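Local coordinates for protein mucus binding proteinn (Lactobacillus reuteri, PDB 4MT5) that probably binds mucin as a repeat of a cell-wall-attached surface protein, helping lactobacilli adapt to gastrointestinal mucus, at residues Q2-K7 / E28-S33; E36-Y41 / Y46-D51; I93-E98 / A145-P150; Q160-F165 / I174-V179. All coordinates share one frame; numbering follows the deposited sequence.

Contact 1: residues Q2-K7 / E28-S33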
loop_
_atom_site.group_PDB
_atom_site.type_symbol
_atom_site.label_atom_id
_atom_site.label_comp_id
_atom_site.label_asym_id
_atom_site.label_seq_id
_atom_site.Cartn_x
_atom_site.Cartn_y
_atom_site.Cartn_z
ATOM N N GLN A 2 -20.006 8.093 -45.295
ATOM C CA GLN A 2 -19.209 7.071 -44.659
ATOM C C GLN A 2 -19.242 7.197 -43.147
ATOM O O GLN A 2 -19.738 8.180 -42.596
ATOM C CB GLN A 2 -17.780 7.151 -45.163
ATOM C CG GLN A 2 -17.710 7.278 -46.655
ATOM C CD GLN A 2 -18.489 6.184 -47.341
ATOM O OE1 GLN A 2 -18.300 4.995 -47.050
ATOM N NE2 GLN A 2 -19.390 6.574 -48.247
ATOM N N THR A 3 -18.717 6.177 -42.485
ATOM C CA THR A 3 -18.647 6.161 -41.040
ATOM C C THR A 3 -17.226 5.828 -40.626
ATOM O O THR A 3 -16.538 5.058 -41.293
ATOM C CB THR A 3 -19.651 5.155 -40.444
ATOM O OG1 THR A 3 -20.964 5.726 -40.491
ATOM C CG2 THR A 3 -19.327 4.845 -39.002
ATOM N N ALA A 4 -16.769 6.448 -39.548
ATOM C CA ALA A 4 -15.503 6.064 -38.967
ATOM C C ALA A 4 -15.667 6.073 -37.457
ATOM O O ALA A 4 -16.313 6.966 -36.909
ATOM C CB ALA A 4 -14.409 7.015 -39.410
ATOM N N TYR A 5 -15.108 5.065 -36.792
ATOM C CA TYR A 5 -15.256 4.925 -35.345
ATOM C C TYR A 5 -13.922 5.186 -34.655
ATOM O O TYR A 5 -12.876 4.744 -35.126
ATOM C CB TYR A 5 -15.737 3.516 -34.962
ATOM C CG TYR A 5 -17.143 3.156 -35.375
ATOM C CD1 TYR A 5 -18.243 3.839 -34.861
ATOM C CD2 TYR A 5 -17.379 2.110 -36.257
ATOM C CE1 TYR A 5 -19.546 3.498 -35.233
ATOM C CE2 TYR A 5 -18.672 1.763 -36.630
ATOM C CZ TYR A 5 -19.749 2.458 -36.116
ATOM O OH TYR A 5 -21.025 2.104 -36.497
ATOM N N VAL A 6 -13.958 5.895 -33.533
ATOM C CA VAL A 6 -12.764 6.094 -32.725
ATOM C C VAL A 6 -13.077 5.535 -31.339
ATOM O O VAL A 6 -13.974 6.029 -30.653
ATOM C CB VAL A 6 -12.377 7.586 -32.664
ATOM C CG1 VAL A 6 -11.162 7.787 -31.795
ATOM C CG2 VAL A 6 -12.116 8.121 -34.062
ATOM N N LYS A 7 -12.377 4.472 -30.949
ATOM C CA LYS A 7 -12.767 3.689 -29.770
ATOM C C LYS A 7 -11.683 3.765 -28.697
ATOM O O LYS A 7 -10.547 3.339 -28.919
ATOM C CB LYS A 7 -13.050 2.229 -30.171
ATOM C CG LYS A 7 -13.363 1.284 -29.029
ATOM C CD LYS A 7 -13.986 -0.056 -29.499
ATOM C CE LYS A 7 -12.946 -1.010 -30.092
ATOM N NZ LYS A 7 -13.503 -2.354 -30.453
ATOM N N GLU A 28 -12.739 13.188 -47.714
ATOM C CA GLU A 28 -12.508 14.380 -46.908
ATOM C C GLU A 28 -11.859 14.049 -45.560
ATOM O O GLU A 28 -11.882 12.902 -45.096
ATOM C CB GLU A 28 -13.770 15.247 -46.777
ATOM C CG GLU A 28 -14.975 14.570 -46.142
ATOM C CD GLU A 28 -16.271 15.383 -46.304
ATOM O OE1 GLU A 28 -16.358 16.131 -47.313
ATOM O OE2 GLU A 28 -17.186 15.275 -45.429
ATOM N N THR A 29 -11.238 15.051 -44.957
ATOM C CA THR A 29 -10.508 14.819 -43.726
ATOM C C THR A 29 -11.468 14.738 -42.544
ATOM O O THR A 29 -12.351 15.583 -42.392
ATOM C CB THR A 29 -9.439 15.900 -43.505
ATOM O OG1 THR A 29 -8.581 15.943 -44.650
ATOM C CG2 THR A 29 -8.600 15.588 -42.270
ATOM N N ILE A 30 -11.314 13.703 -41.728
ATOM C CA ILE A 30 -12.194 13.535 -40.584
ATOM C C ILE A 30 -11.893 14.660 -39.617
ATOM O O ILE A 30 -10.759 14.762 -39.156
ATOM C CB ILE A 30 -11.976 12.181 -39.903
ATOM C CG1 ILE A 30 -11.999 11.074 -40.955
ATOM C CG2 ILE A 30 -13.053 11.943 -38.882
ATOM C CD1 ILE A 30 -11.859 9.715 -40.413
ATOM N N PRO A 31 -12.897 15.525 -39.338
ATOM C CA PRO A 31 -12.789 16.724 -38.489
ATOM C C PRO A 31 -12.714 16.370 -37.005
ATOM O O PRO A 31 -13.642 16.647 -36.244
ATOM C CB PRO A 31 -14.083 17.473 -38.784
ATOM C CG PRO A 31 -15.055 16.402 -39.099
ATOM C CD PRO A 31 -14.276 15.334 -39.827
ATOM N N TYR A 32 -11.590 15.788 -36.603
ATOM C CA TYR A 32 -11.496 15.145 -35.315
ATOM C C TYR A 32 -10.051 14.991 -34.888
ATOM O O TYR A 32 -9.150 14.879 -35.720
ATOM C CB TYR A 32 -12.128 13.770 -35.428
ATOM C CG TYR A 32 -12.243 13.004 -34.138
ATOM C CD1 TYR A 32 -13.294 13.237 -33.267
ATOM C CD2 TYR A 32 -11.323 12.028 -33.806
ATOM C CE1 TYR A 32 -13.418 12.531 -32.095
ATOM C CE2 TYR A 32 -11.442 11.313 -32.631
ATOM C CZ TYR A 32 -12.490 11.566 -31.780
ATOM O OH TYR A 32 -12.611 10.854 -30.608
ATOM N N SER A 33 -9.844 14.984 -33.578
ATOM C CA SER A 33 -8.538 14.708 -32.996
ATOM C C SER A 33 -8.740 13.916 -31.706
ATOM O O SER A 33 -9.776 14.058 -31.053
ATOM C CB SER A 33 -7.791 16.015 -32.706
ATOM O OG SER A 33 -6.666 15.781 -31.876
#
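Ala4 faces Ile30 and Val6 faces Tyr32, and the two segments run in the same direction. The spacing widens along the pair, from 8.3 Å between the CA atoms of Ala4 and Ile30 to 9.5 Å between those of Val6 and Tyr32. No hydrogen bond joins the segments, so the contact rests on side chains. Residues 2-7 are strand, whereas 28-33 is irregular and turns at Pro31, the centre of an inverse gamma turn with a weak bond from Tyr32 N to Ile30 O. Ile30 reaches Ala4 with the end of its chain, CD1 lying 3.8 Å from Ala4 CB. Val6 and Tyr32 approach from opposite directions: Val6 CG2 comes within 3.6 Å of Tyr32 CE2, obliquely to the ring, while Val6 CG1 lies 3.6 Å from Tyr32 OH. Because Tyr32 CG stands anti to the backbone N (chi1 -174°), the ring extends towards the strand, and its OH continues past Val6 to hydrogen bonds with Asp20 and Tyr8. In this ubiquitin-like beta-grasp fold, the loop thus covers one face of strand 2-10, itself flanked by antiparallel strand 16-24 and parallel strand 65-77, before Ser33 OG caps Ala35 N at the start of helix 35-42.

Contact 2: residues E36-Y41 / Y46-D51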
loop_
_atom_site.group_PDB
_atom_site.type_symbol
_atom_site.label_atom_id
_atom_site.label_comp_id
_atom_site.label_asym_id
_atom_site.label_seq_id
_atom_site.Cartn_x
_atom_site.Cartn_y
_atom_site.Cartn_z
ATOM N N GLU A 36 -8.324 15.922 -27.093
ATOM C CA GLU A 36 -9.253 16.184 -26.003
ATOM C C GLU A 36 -9.633 14.940 -25.201
ATOM O O GLU A 36 -9.666 14.970 -23.969
ATOM C CB GLU A 36 -10.514 16.870 -26.522
ATOM C CG GLU A 36 -11.239 17.647 -25.440
ATOM C CD GLU A 36 -10.332 18.688 -24.764
ATOM O OE1 GLU A 36 -9.458 19.293 -25.454
ATOM O OE2 GLU A 36 -10.498 18.892 -23.534
ATOM N N GLY A 37 -9.927 13.850 -25.895
ATOM C CA GLY A 37 -10.275 12.619 -25.219
ATOM C C GLY A 37 -9.151 12.127 -24.324
ATOM O O GLY A 37 -9.367 11.819 -23.135
ATOM N N ILE A 38 -7.948 12.045 -24.890
ATOM C CA ILE A 38 -6.794 11.564 -24.134
ATOM C C ILE A 38 -6.521 12.452 -22.914
ATOM O O ILE A 38 -6.222 11.953 -21.822
ATOM C CB ILE A 38 -5.542 11.461 -25.017
ATOM C CG1 ILE A 38 -5.725 10.363 -26.056
ATOM C CG2 ILE A 38 -4.336 11.123 -24.193
ATOM C CD1 ILE A 38 -4.594 10.289 -27.043
ATOM N N LYS A 39 -6.649 13.766 -23.100
ATOM C CA LYS A 39 -6.539 14.703 -21.989
ATOM C C LYS A 39 -7.543 14.363 -20.876
ATOM O O LYS A 39 -7.186 14.330 -19.706
ATOM C CB LYS A 39 -6.743 16.133 -22.484
ATOM C CG LYS A 39 -6.131 17.199 -21.597
ATOM C CD LYS A 39 -7.191 18.135 -21.038
ATOM C CE LYS A 39 -6.614 19.526 -20.832
ATOM N NZ LYS A 39 -6.255 20.150 -22.151
ATOM N N LYS A 40 -8.789 14.088 -21.252
ATOM C CA LYS A 40 -9.857 13.848 -20.282
ATOM C C LYS A 40 -9.617 12.588 -19.473
ATOM O O LYS A 40 -9.897 12.555 -18.277
ATOM C CB LYS A 40 -11.228 13.765 -20.966
ATOM C CG LYS A 40 -11.809 15.101 -21.426
ATOM C CD LYS A 40 -12.356 15.929 -20.262
ATOM C CE LYS A 40 -13.040 17.204 -20.763
ATOM N NZ LYS A 40 -12.180 17.940 -21.751
ATOM N N TYR A 41 -9.094 11.548 -20.114
ATOM C CA TYR A 41 -8.884 10.294 -19.400
ATOM C C TYR A 41 -7.619 10.270 -18.559
ATOM O O TYR A 41 -7.549 9.552 -17.560
ATOM C CB TYR A 41 -8.981 9.086 -20.333
ATOM C CG TYR A 41 -10.403 8.861 -20.756
ATOM C CD1 TYR A 41 -11.360 8.407 -19.843
ATOM C CD2 TYR A 41 -10.812 9.155 -22.053
ATOM C CE1 TYR A 41 -12.677 8.240 -20.218
ATOM C CE2 TYR A 41 -12.130 8.991 -22.439
ATOM C CZ TYR A 41 -13.055 8.532 -21.522
ATOM O OH TYR A 41 -14.353 8.377 -21.932
ATOM N N TYR A 46 -5.810 7.625 -15.933
ATOM C CA TYR A 46 -5.504 6.622 -16.960
ATOM C C TYR A 46 -4.169 6.941 -17.677
ATOM O O TYR A 46 -3.755 8.105 -17.760
ATOM C CB TYR A 46 -6.657 6.523 -17.987
ATOM C CG TYR A 46 -7.950 5.837 -17.540
ATOM C CD1 TYR A 46 -8.120 4.467 -17.685
ATOM C CD2 TYR A 46 -9.025 6.566 -17.049
ATOM C CE1 TYR A 46 -9.305 3.832 -17.313
ATOM C CE2 TYR A 46 -10.224 5.933 -16.669
ATOM C CZ TYR A 46 -10.348 4.568 -16.805
ATOM O OH TYR A 46 -11.509 3.921 -16.431
ATOM N N VAL A 47 -3.503 5.912 -18.200
ATOM C CA VAL A 47 -2.254 6.100 -18.938
ATOM C C VAL A 47 -2.378 5.625 -20.382
ATOM O O VAL A 47 -2.741 4.479 -20.634
ATOM C CB VAL A 47 -1.099 5.333 -18.269
ATOM C CG1 VAL A 47 0.104 5.205 -19.204
ATOM C CG2 VAL A 47 -0.709 6.020 -17.007
ATOM N N LEU A 48 -2.062 6.508 -21.321
ATOM C CA LEU A 48 -2.038 6.173 -22.740
ATOM C C LEU A 48 -1.109 5.005 -23.045
ATOM O O LEU A 48 -0.013 4.908 -22.497
ATOM C CB LEU A 48 -1.604 7.382 -23.561
ATOM C CG LEU A 48 -1.815 7.257 -25.066
ATOM C CD1 LEU A 48 -3.234 6.808 -25.370
ATOM C CD2 LEU A 48 -1.549 8.588 -25.730
ATOM N N VAL A 49 -1.545 4.118 -23.929
ATOM C CA VAL A 49 -0.731 2.980 -24.303
ATOM C C VAL A 49 -0.476 3.002 -25.802
ATOM O O VAL A 49 0.626 2.704 -26.260
ATOM C CB VAL A 49 -1.401 1.671 -23.888
ATOM C CG1 VAL A 49 -0.518 0.491 -24.263
ATOM C CG2 VAL A 49 -1.681 1.683 -22.394
ATOM N N SER A 50 -1.497 3.369 -26.563
ATOM C CA SER A 50 -1.356 3.498 -28.007
ATOM C C SER A 50 -2.498 4.320 -28.548
ATOM O O SER A 50 -3.562 4.376 -27.950
ATOM C CB SER A 50 -1.298 2.131 -28.703
ATOM O OG SER A 50 -2.412 1.323 -28.359
ATOM N N ASP A 51 -2.257 4.977 -29.671
ATOM C CA ASP A 51 -3.263 5.794 -30.313
ATOM C C ASP A 51 -3.234 5.504 -31.815
ATOM O O ASP A 51 -2.360 5.995 -32.538
ATOM C CB ASP A 51 -3.002 7.276 -30.022
ATOM C CG ASP A 51 -3.937 8.210 -30.794
ATOM O OD1 ASP A 51 -4.962 7.724 -31.310
ATOM O OD2 ASP A 51 -3.662 9.431 -30.896
#
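Tyr41 and Tyr46 hold the tighter end of this helix-on-strand contact. The axes of 36-41 and 46-51 approach to 8.4 Å, with N-to-C directions 140° apart, as the chain doubles back after the helix. Tyr46 N donates to Tyr41 O at 3.1 Å, and that same oxygen lies at the edge of the Tyr46 ring, in its plane. The two side chains run side by side, yet their rings stand at 87° in an offset edge-to-face pair, the edge of Tyr41 toward the face of Tyr46, with ring centroids 5.9 Å apart. Further along, Ile38 crosses Leu48 at about a right angle, Ile38 CD1 sitting 3.7 Å from Leu48 CD2. The contact thins at Asp51, whose OD2 is 4.1 Å from Ile38 CD1 and hydrogen-bonds Thr34. Facing solvent, Lys40 and Glu36 form a salt bridge within the helix, and Val47 points away from the helix. With an alanine in place of Tyr46, the edge of Tyr41 would probably lose the ring face it leans on, and His72 its aromatic neighbour. The chemistry, one backbone bond plus aromatic and aliphatic packing, suggests that apolar fit, more than charge, seats the helix here.

Contact 3: residues I93-E98 / A145-P150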
loop_
_atom_site.group_PDB
_atom_site.type_symbol
_atom_site.label_atom_id
_atom_site.label_comp_id
_atom_site.label_asym_id
_atom_site.label_seq_id
_atom_site.Cartn_x
_atom_site.Cartn_y
_atom_site.Cartn_z
ATOM N N ILE A 93 7.431 -4.485 30.684
ATOM C CA ILE A 93 7.642 -5.248 31.904
ATOM C C ILE A 93 7.441 -4.357 33.118
ATOM O O ILE A 93 8.094 -3.326 33.244
ATOM C CB ILE A 93 9.056 -5.828 31.976
ATOM C CG1 ILE A 93 9.366 -6.618 30.713
ATOM C CG2 ILE A 93 9.163 -6.755 33.171
ATOM C CD1 ILE A 93 8.375 -7.740 30.480
ATOM N N HIS A 94 6.524 -4.752 33.997
ATOM C CA HIS A 94 6.346 -4.082 35.289
ATOM C C HIS A 94 7.079 -4.838 36.409
ATOM O O HIS A 94 6.987 -6.065 36.512
ATOM C CB HIS A 94 4.859 -3.933 35.647
ATOM C CG HIS A 94 4.079 -3.090 34.684
ATOM N ND1 HIS A 94 4.402 -1.778 34.411
ATOM C CD2 HIS A 94 2.981 -3.372 33.938
ATOM C CE1 HIS A 94 3.541 -1.290 33.535
ATOM N NE2 HIS A 94 2.672 -2.238 33.227
ATOM N N TYR A 95 7.805 -4.101 37.240
ATOM C CA TYR A 95 8.487 -4.694 38.381
ATOM C C TYR A 95 7.893 -4.177 39.707
ATOM O O TYR A 95 8.106 -3.026 40.080
ATOM C CB TYR A 95 9.992 -4.398 38.313
ATOM C CG TYR A 95 10.691 -4.866 37.046
ATOM C CD1 TYR A 95 11.023 -6.203 36.859
ATOM C CD2 TYR A 95 11.041 -3.962 36.045
ATOM C CE1 TYR A 95 11.677 -6.631 35.702
ATOM C CE2 TYR A 95 11.694 -4.378 34.884
ATOM C CZ TYR A 95 12.010 -5.714 34.721
ATOM O OH TYR A 95 12.654 -6.128 33.575
ATOM N N VAL A 96 7.157 -5.029 40.424
ATOM C CA VAL A 96 6.448 -4.592 41.633
ATOM C C VAL A 96 6.788 -5.386 42.896
ATOM O O VAL A 96 7.807 -6.071 42.950
ATOM C CB VAL A 96 4.922 -4.633 41.428
ATOM C CG1 VAL A 96 4.515 -3.668 40.335
ATOM C CG2 VAL A 96 4.468 -6.041 41.089
ATOM N N ASP A 97 5.930 -5.271 43.912
ATOM C CA ASP A 97 6.025 -6.081 45.140
ATOM C C ASP A 97 4.675 -6.685 45.571
ATOM O O ASP A 97 3.788 -6.899 44.744
ATOM C CB ASP A 97 6.667 -5.284 46.287
ATOM C CG ASP A 97 5.859 -4.049 46.690
ATOM O OD1 ASP A 97 4.607 -4.078 46.629
ATOM O OD2 ASP A 97 6.490 -3.043 47.093
ATOM N N GLU A 98 4.518 -6.948 46.865
ATOM C CA GLU A 98 3.292 -7.557 47.382
ATOM C C GLU A 98 2.125 -6.583 47.316
ATOM O O GLU A 98 0.974 -6.977 47.091
ATOM C CB GLU A 98 3.492 -8.011 48.827
ATOM C CG GLU A 98 4.785 -8.770 49.070
ATOM C CD GLU A 98 4.774 -10.160 48.464
ATOM O OE1 GLU A 98 3.715 -10.594 47.955
ATOM O OE2 GLU A 98 5.831 -10.823 48.506
ATOM N N ALA A 145 14.104 -9.800 22.544
ATOM C CA ALA A 145 15.139 -10.386 23.379
ATOM C C ALA A 145 14.535 -10.648 24.752
ATOM O O ALA A 145 13.836 -9.788 25.291
ATOM C CB ALA A 145 16.327 -9.451 23.488
ATOM N N ALA A 146 14.764 -11.841 25.297
ATOM C CA ALA A 146 14.360 -12.128 26.668
ATOM C C ALA A 146 14.998 -11.099 27.605
ATOM O O ALA A 146 16.159 -10.719 27.425
ATOM C CB ALA A 146 14.762 -13.541 27.057
ATOM N N VAL A 147 14.229 -10.620 28.579
ATOM C CA VAL A 147 14.744 -9.630 29.533
ATOM C C VAL A 147 14.962 -10.210 30.936
ATOM O O VAL A 147 14.048 -10.797 31.542
ATOM C CB VAL A 147 13.870 -8.342 29.613
ATOM C CG1 VAL A 147 14.195 -7.546 30.867
ATOM C CG2 VAL A 147 14.074 -7.479 28.383
ATOM N N PRO A 148 16.196 -10.062 31.443
ATOM C CA PRO A 148 16.559 -10.455 32.803
ATOM C C PRO A 148 15.964 -9.472 33.798
ATOM O O PRO A 148 16.166 -8.255 33.655
ATOM C CB PRO A 148 18.089 -10.327 32.807
ATOM C CG PRO A 148 18.488 -10.297 31.370
ATOM C CD PRO A 148 17.368 -9.594 30.685
ATOM N N SER A 149 15.225 -9.995 34.774
ATOM C CA SER A 149 14.775 -9.200 35.909
ATOM C C SER A 149 16.014 -8.709 36.650
ATOM O O SER A 149 16.900 -9.512 36.955
ATOM C CB SER A 149 13.929 -10.057 36.856
ATOM O OG SER A 149 12.914 -10.769 36.167
ATOM N N PRO A 150 16.090 -7.396 36.942
ATOM C CA PRO A 150 17.279 -6.881 37.628
ATOM C C PRO A 150 17.333 -7.332 39.100
ATOM O O PRO A 150 16.327 -7.775 39.663
ATOM C CB PRO A 150 17.112 -5.362 37.541
ATOM C CG PRO A 150 15.942 -5.121 36.648
ATOM C CD PRO A 150 15.095 -6.339 36.710
#
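Tyr95 lies on strand 85-96 of the Muc B2-like domain, part of a protein built on the ubiquitin-like beta-grasp fold, and its side chain reaches across to Val147, Ser149 and Pro150 at the end of strand 142-148 and just beyond. Since no hydrogen bond links the segments, the contact is made by this ring and the groups packed round it. With CG anti to the carbonyl carbon (chi1 -57°), the ring projects from the strand between two aliphatic groups on opposite faces. Ile93 CG2, two residues earlier on the same strand, occupies one face, offset toward the rim; Pro150, arriving from the opposite direction, supplies the other. Ser149 CA lies 4.0 Å from Tyr95 CE1, while Ser149 OG turns to the carbonyl oxygen of His159. At the far end of the ring, Val147 CG1 comes within 3.4 Å of Tyr95 OH, reaching it because this methyl is anti to the backbone N (chi1 164°). A serine in place of Tyr95 would probably open a gap between Ile93 and Pro150 and take away the hydroxyl that Val147 CG1 touches. Over its face the contact is CH-pi: Pro150 CD sits 4.0 Å from the centroid of the Tyr95 ring, 28° off its normal.

Contact 4: residues Q160-F165 / I174-V179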
loop_
_atom_site.group_PDB
_atom_site.type_symbol
_atom_site.label_atom_id
_atom_site.label_comp_id
_atom_site.label_asym_id
_atom_site.label_seq_id
_atom_site.Cartn_x
_atom_site.Cartn_y
_atom_site.Cartn_z
ATOM N N GLN A 160 12.852 -15.208 37.081
ATOM C CA GLN A 160 14.234 -14.742 36.937
ATOM C C GLN A 160 14.413 -13.859 35.689
ATOM O O GLN A 160 15.216 -12.914 35.672
ATOM C CB GLN A 160 15.197 -15.937 36.919
ATOM C CG GLN A 160 16.677 -15.569 36.785
ATOM C CD GLN A 160 17.128 -14.531 37.806
ATOM O OE1 GLN A 160 17.274 -14.828 38.999
ATOM N NE2 GLN A 160 17.352 -13.300 37.337
ATOM N N GLN A 161 13.646 -14.174 34.653
ATOM C CA GLN A 161 13.611 -13.373 33.446
ATOM C C GLN A 161 12.304 -13.683 32.747
ATOM O O GLN A 161 11.696 -14.731 32.977
ATOM C CB GLN A 161 14.765 -13.747 32.520
ATOM C CG GLN A 161 14.679 -15.183 32.020
ATOM C CD GLN A 161 15.543 -15.450 30.804
ATOM O OE1 GLN A 161 16.606 -14.843 30.628
ATOM N NE2 GLN A 161 15.088 -16.369 29.953
ATOM N N ILE A 162 11.856 -12.785 31.890
ATOM C CA ILE A 162 10.755 -13.165 31.030
ATOM C C ILE A 162 11.299 -13.514 29.638
ATOM O O ILE A 162 12.277 -12.916 29.167
ATOM C CB ILE A 162 9.641 -12.115 31.008
ATOM C CG1 ILE A 162 8.373 -12.703 30.357
ATOM C CG2 ILE A 162 10.139 -10.838 30.342
ATOM C CD1 ILE A 162 7.972 -14.111 30.857
ATOM N N ASN A 163 10.673 -14.510 29.014
ATOM C CA ASN A 163 11.192 -15.161 27.811
ATOM C C ASN A 163 11.377 -14.287 26.581
ATOM O O ASN A 163 11.186 -13.069 26.604
ATOM C CB ASN A 163 10.275 -16.327 27.427
ATOM C CG ASN A 163 10.161 -17.354 28.527
ATOM O OD1 ASN A 163 10.786 -17.214 29.578
ATOM N ND2 ASN A 163 9.362 -18.392 28.295
ATOM N N GLU A 164 11.769 -14.940 25.496
ATOM C CA GLU A 164 11.668 -14.335 24.187
ATOM C C GLU A 164 10.246 -14.550 23.731
ATOM O O GLU A 164 9.603 -15.545 24.096
ATOM C CB GLU A 164 12.582 -15.027 23.195
ATOM C CG GLU A 164 14.035 -14.725 23.345
ATOM C CD GLU A 164 14.831 -15.396 22.251
ATOM O OE1 GLU A 164 14.406 -16.486 21.796
ATOM O OE2 GLU A 164 15.864 -14.827 21.831
ATOM N N PHE A 165 9.764 -13.608 22.935
ATOM C CA PHE A 165 8.465 -13.717 22.304
ATOM C C PHE A 165 8.603 -13.216 20.867
ATOM O O PHE A 165 9.262 -12.196 20.611
ATOM C CB PHE A 165 7.422 -12.906 23.084
ATOM C CG PHE A 165 6.786 -13.662 24.225
ATOM C CD1 PHE A 165 6.503 -15.023 24.108
ATOM C CD2 PHE A 165 6.472 -13.016 25.416
ATOM C CE1 PHE A 165 5.912 -15.726 25.154
ATOM C CE2 PHE A 165 5.883 -13.711 26.473
ATOM C CZ PHE A 165 5.602 -15.068 26.340
ATOM N N ILE A 174 2.584 -6.547 24.429
ATOM C CA ILE A 174 2.938 -7.470 25.492
ATOM C C ILE A 174 3.049 -6.802 26.862
ATOM O O ILE A 174 3.858 -5.897 27.066
ATOM C CB ILE A 174 4.209 -8.249 25.143
ATOM C CG1 ILE A 174 3.919 -9.171 23.954
ATOM C CG2 ILE A 174 4.695 -9.039 26.356
ATOM C CD1 ILE A 174 5.051 -10.119 23.617
ATOM N N VAL A 175 2.202 -7.245 27.789
ATOM C CA VAL A 175 2.241 -6.738 29.154
ATOM C C VAL A 175 2.485 -7.878 30.137
ATOM O O VAL A 175 1.670 -8.797 30.283
ATOM C CB VAL A 175 0.957 -5.983 29.536
ATOM C CG1 VAL A 175 1.242 -5.020 30.685
ATOM C CG2 VAL A 175 0.408 -5.226 28.334
ATOM N N LYS A 176 3.631 -7.805 30.797
ATOM C CA LYS A 176 4.089 -8.856 31.683
ATOM C C LYS A 176 4.588 -8.206 32.967
ATOM O O LYS A 176 5.370 -7.249 32.928
ATOM C CB LYS A 176 5.226 -9.629 31.017
ATOM C CG LYS A 176 4.992 -11.112 30.854
ATOM C CD LYS A 176 3.743 -11.434 30.072
ATOM C CE LYS A 176 3.773 -12.911 29.669
ATOM N NZ LYS A 176 2.477 -13.434 29.138
ATOM N N THR A 177 4.142 -8.738 34.104
ATOM C CA THR A 177 4.468 -8.180 35.414
ATOM C C THR A 177 5.377 -9.097 36.243
ATOM O O THR A 177 5.117 -10.295 36.359
ATOM C CB THR A 177 3.178 -7.888 36.192
ATOM O OG1 THR A 177 2.357 -7.003 35.416
ATOM C CG2 THR A 177 3.492 -7.245 37.524
ATOM N N VAL A 178 6.448 -8.531 36.802
ATOM C CA VAL A 178 7.336 -9.268 37.705
ATOM C C VAL A 178 7.137 -8.832 39.164
ATOM O O VAL A 178 7.225 -7.641 39.478
ATOM C CB VAL A 178 8.818 -9.059 37.345
ATOM C CG1 VAL A 178 9.682 -10.111 38.018
ATOM C CG2 VAL A 178 9.006 -9.120 35.867
ATOM N N VAL A 179 6.878 -9.796 40.050
ATOM C CA VAL A 179 6.647 -9.499 41.469
ATOM C C VAL A 179 7.823 -9.930 42.339
ATOM O O VAL A 179 8.242 -11.087 42.317
ATOM C CB VAL A 179 5.360 -10.156 42.014
ATOM C CG1 VAL A 179 5.119 -9.712 43.437
ATOM C CG2 VAL A 179 4.168 -9.797 41.158
#
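Phe165, Lys176 and Ile162 give up the most surface here, and each points toward the opposing segment. The order of facing residues shows that the segments run antiparallel: CA of Ile162 is 8.0 Å from CA of Lys176, and CA of Phe165 is 8.9 Å from CA of Ile174. These separations, with no hydrogen bond between the segments, are those of two stacked layers and not of neighbouring strands in one sheet. Phe165 touches two residues in different ways. Ile174 comes in obliquely, its CD1 being 3.7 Å from Phe165 CD2 and equally close to Phe165 CB, so that it bears on the root of the side chain as well as the ring. Lys176 crosses the phenyl group at about a right angle and meets its edge, with Lys176 CE 3.9 Å from Phe165 CE2, near the ring plane. A bend at chi2 (57°) brings the lysine chain past both partners: lower down, Lys176 CG lies 3.8 Å from Ile162 CG1, the two side chains again crossing almost perpendicularly. The lysine therefore contributes its methylene carbons to an apolar surface. Ile162 also touches Ile93 on strand 85-96, the parallel neighbour of 174-182, which extends the packing across two strands of the larger sheet. Segment 160-165 is held in its own layer by backbone hydrogen bonds between Ile162 and Val147 and between Phe165 and Phe144. The result is face-to-face packing of a small two-stranded antiparallel sheet, 142-148 with 161-167, on the mixed sheet of a domain whose family belongs to the ubiquitin-like clan.

The four contacts follow one another along the chain and form two groups on opposite sides of the centre of an elongated molecule. Contacts 1 and 2, with centres about 17 Å apart, lie in the mucin-binding domain range, where the loop of contact 1 leads into the helix of contact 2. Contacts 3 and 4, centres about 6 Å apart, share the Muc B2-like range: strands 85-96 and 174-182 are parallel neighbours, as 142-148 and 161-167 are antiparallel ones. Centres of contacts 1 and 3 are about 80 Å apart, yet every contact reaches the same mixed sheet. Each half thus packs its own covering layer onto a shared beta framework, consistent with a rod-like surface repeat.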